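Putative alpha-galactosidase/melibiase (Bacteroides fragilis, PDB 4OGZ) probably hydrolyses terminal, non-reducing alpha-D-galactose residues of alpha-D-galactosides as a family 27 glycoside hydrolase. Local coordinates at residues A[53-56]-A[57-60]; A[65-68]-A[69-73]. All coordinates share one frame; numbering follows the deposited sequence. Where two conformers were deposited one is given.

Interaction 1 (A[53-56]-A[57-60])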
# COMPACT_ATOMS: atom_id res chain seq x y z
N LYS A 53 22.10 -10.87 -4.98
CA LYS A 53 22.15 -11.79 -6.11
C LYS A 53 20.74 -11.82 -6.72
O LYS A 53 19.78 -11.74 -6.01
CB LYS A 53 22.60 -13.18 -5.65
CG LYS A 53 24.10 -13.28 -5.36
CD LYS A 53 24.45 -14.20 -4.19
CE LYS A 53 24.26 -13.57 -2.80
NZ LYS A 53 23.05 -14.09 -2.09
N LEU A 54 20.66 -11.90 -8.03
CA LEU A 54 19.39 -12.05 -8.74
C LEU A 54 19.22 -13.50 -9.18
O LEU A 54 20.11 -14.06 -9.74
CB LEU A 54 19.37 -11.15 -9.96
CG LEU A 54 18.32 -11.47 -11.01
CD1 LEU A 54 16.93 -11.08 -10.51
CD2 LEU A 54 18.66 -10.80 -12.34
N ASP A 55 18.06 -14.08 -8.93
CA ASP A 55 17.70 -15.34 -9.59
C ASP A 55 17.04 -15.02 -10.96
O ASP A 55 15.92 -14.51 -11.03
CB ASP A 55 16.78 -16.18 -8.69
CG ASP A 55 16.43 -17.50 -9.31
OD1 ASP A 55 16.60 -17.64 -10.54
OD2 ASP A 55 16.00 -18.41 -8.57
N LYS A 56 17.77 -15.34 -12.03
CA LYS A 56 17.42 -14.93 -13.38
C LYS A 56 16.17 -15.62 -13.86
O LYS A 56 15.51 -15.14 -14.76
CB LYS A 56 18.58 -15.24 -14.34
CG LYS A 56 19.87 -14.54 -13.99
CD LYS A 56 20.94 -14.81 -15.03
CE LYS A 56 22.32 -14.48 -14.47
NZ LYS A 56 23.38 -14.57 -15.51
N GLU A 57 15.85 -16.75 -13.25
CA GLU A 57 14.65 -17.47 -13.62
C GLU A 57 13.42 -17.02 -12.83
O GLU A 57 12.33 -17.17 -13.33
CB GLU A 57 14.84 -18.99 -13.49
CG GLU A 57 15.36 -19.68 -14.77
CD GLU A 57 16.80 -19.33 -15.15
OE1 GLU A 57 17.73 -19.51 -14.33
OE2 GLU A 57 17.02 -18.89 -16.30
N THR A 58 13.58 -16.45 -11.64
CA THR A 58 12.41 -16.04 -10.83
C THR A 58 12.23 -14.54 -10.67
O THR A 58 11.17 -14.11 -10.25
CB THR A 58 12.45 -16.64 -9.42
OG1 THR A 58 13.55 -16.10 -8.69
CG2 THR A 58 12.60 -18.13 -9.53
N GLY A 59 13.26 -13.75 -11.00
CA GLY A 59 13.13 -12.31 -10.94
C GLY A 59 13.30 -11.76 -9.54
O GLY A 59 12.98 -10.58 -9.27
N ILE A 60 13.80 -12.59 -8.63
CA ILE A 60 13.94 -12.20 -7.23
C ILE A 60 15.39 -11.82 -6.93
O ILE A 60 16.30 -12.60 -7.19
CB ILE A 60 13.47 -13.34 -6.29
CG1 ILE A 60 11.95 -13.50 -6.38
CG2 ILE A 60 13.80 -13.04 -4.86
CD1 ILE A 60 11.41 -14.76 -5.72
O HOH W 1 14.30 -17.17 -6.53

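Interaction 2 (A[65-68]-A[69-73])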
# COMPACT_ATOMS: atom_id res chain seq x y z
N VAL A 65 22.80 -5.99 2.03
CA VAL A 65 23.84 -5.00 1.76
C VAL A 65 24.19 -4.41 3.11
O VAL A 65 23.34 -3.86 3.82
CB VAL A 65 23.42 -3.88 0.76
CG1 VAL A 65 24.54 -2.87 0.61
CG2 VAL A 65 23.00 -4.44 -0.59
N VAL A 66 25.46 -4.50 3.43
CA VAL A 66 25.96 -4.00 4.70
C VAL A 66 26.25 -2.51 4.70
O VAL A 66 26.03 -1.83 5.68
CB VAL A 66 27.23 -4.77 5.09
CG1 VAL A 66 27.84 -4.21 6.37
CG2 VAL A 66 26.89 -6.24 5.24
N GLU A 67 26.72 -1.98 3.58
CA GLU A 67 27.17 -0.59 3.55
C GLU A 67 26.03 0.33 3.12
O GLU A 67 25.40 0.11 2.09
CB GLU A 67 28.40 -0.43 2.63
CG GLU A 67 29.50 -1.46 2.88
CD GLU A 67 29.37 -2.73 2.01
OE1 GLU A 67 28.27 -3.01 1.42
OE2 GLU A 67 30.39 -3.48 1.94
N LYS A 68 25.82 1.39 3.90
CA LYS A 68 24.86 2.43 3.59
C LYS A 68 25.18 3.05 2.23
O LYS A 68 26.32 3.16 1.85
CB LYS A 68 24.89 3.48 4.69
CG LYS A 68 23.68 4.38 4.75
CD LYS A 68 23.75 5.40 5.89
CE LYS A 68 24.01 4.78 7.27
NZ LYS A 68 22.74 4.54 8.05
N GLY A 69 24.16 3.41 1.46
CA GLY A 69 24.42 3.94 0.13
C GLY A 69 23.28 3.88 -0.83
O GLY A 69 22.26 3.24 -0.57
N THR A 70 23.45 4.59 -1.94
CA THR A 70 22.50 4.55 -3.04
C THR A 70 23.16 3.88 -4.24
O THR A 70 24.26 4.30 -4.71
CB THR A 70 21.98 5.95 -3.38
OG1 THR A 70 21.29 6.46 -2.23
CG2 THR A 70 21.03 5.93 -4.56
N TYR A 71 22.50 2.85 -4.71
CA TYR A 71 22.99 1.98 -5.75
C TYR A 71 22.03 1.89 -6.93
O TYR A 71 20.85 1.61 -6.76
CB TYR A 71 23.17 0.60 -5.19
CG TYR A 71 23.98 0.55 -3.94
CD1 TYR A 71 25.37 0.46 -4.00
CD2 TYR A 71 23.38 0.53 -2.70
CE1 TYR A 71 26.13 0.38 -2.85
CE2 TYR A 71 24.13 0.43 -1.54
CZ TYR A 71 25.52 0.36 -1.62
OH TYR A 71 26.26 0.28 -0.46
N LYS A 72 22.54 2.12 -8.13
CA LYS A 72 21.74 2.17 -9.34
C LYS A 72 22.06 0.91 -10.15
O LYS A 72 23.18 0.72 -10.66
CB LYS A 72 22.01 3.49 -10.10
CG LYS A 72 21.58 4.74 -9.32
CD LYS A 72 22.17 6.05 -9.89
CE LYS A 72 22.62 7.01 -8.78
NZ LYS A 72 22.62 8.46 -9.17
N VAL A 73 21.06 0.05 -10.25
CA VAL A 73 21.17 -1.24 -10.86
C VAL A 73 20.42 -1.19 -12.18
O VAL A 73 19.28 -0.68 -12.22
CB VAL A 73 20.51 -2.31 -9.93
CG1 VAL A 73 20.56 -3.70 -10.58
CG2 VAL A 73 21.17 -2.29 -8.55

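Interaction 1 (A[53-56]-A[57-60])
Asp55 and the residues from Glu57 to Ile60 close the beta-hairpin between strands 52-55 and 60-64 of the Ig-like domain. Asp55 N gives a nearly straight bond to Ile60 O (2.9 Å, 170°), while Asp55 O takes two amides. Gly59 N meets Asp55 O almost head-on at 2.8 Å, and Thr58 N sits well above the carbonyl plane of Asp55, 3.1 Å from the same O, closing a type I beta turn with Lys56 and Glu57 at its corners. Gly59 follows with a positive phi of 81°, easy for a residue without a side chain.

With its CG anti to the backbone N (chi1 -177°), the Asp55 carboxylate reaches over the loop, and Asp55 OD1 accepts from Glu57 N at 2.9 Å on its anti side, an Asx turn; Thr58 N adds a weak bond. These amides probably offset part of the negative charge of Asp55, close to the carboxylate of Glu57.

Apolar packing is slight: Leu54 CD1 rests against the Gly59 carbonyl carbon, and Leu54 also touches Ile33 and Trp43. Asp55 and Thr58 cross at about a right angle, and one water bridges their polar ends, donating to Asp55 OD2 at 2.9 Å and hydrogen-bonded also to Thr58 OG1.

Interaction 2 (A[65-68]-A[69-73])
Tyr71 reaches back along its own chain so that its hydroxyl donates to the carbonyl oxygen of Glu67, with OH and O 2.7 Å apart. This is the tight part of the contact. The acceptor lies in the plane of the ring, at its edge, whereas the hydroxyl stands 47° above the plane of the Glu67 carbonyl. A chi1 of -52° sets the Tyr71 ring beside its backbone N and so swings it toward the preceding loop. Val65, at the far end of the loop, packs beside it: Val65 CG1 lies 3.7 Å from Tyr71 OH and 4.0 Å from Tyr71 CE2, the two side chains alongside and pointing opposite ways. A small branched residue suits this buried place, where Pro49 and Ile92 touch both Val65 and Tyr71.

The outer side is looser. Apart from its carbonyl, Glu67 nears the hydroxyl by CB, 3.8 Å from Tyr71 OH, and Lys68 leads away to a salt bridge with Asp94. Gly69, the first residue of the strand, has a phi of 160°, at which a CB would collide with Lys68 O.

A tyrosine bonded to the backbone four residues before it, with glycine at the midpoint, is the tyrosine corner of Greek-key beta-sandwiches.

How the interactions relate
Both contacts lie in the N-terminal Ig-like domain, in series along the chain, neither nesting nor crossing. Strand 52-55 runs first into interaction 1, which closes the hairpin to strand 60-64; both strands belong to the antiparallel sheet that also contains strand 28-36. Strand 60-64 then carries the chain to interaction 2, at its other end. There the loop 65-68 leaves this sheet and enters strand 69-79 of the second sheet, between strands 82-92 and 42-46. Interaction 1 thus joins neighbours within one sheet, while interaction 2 lies at the passage from one sheet to the other. Their centres are about 18 Å apart, and they do not touch.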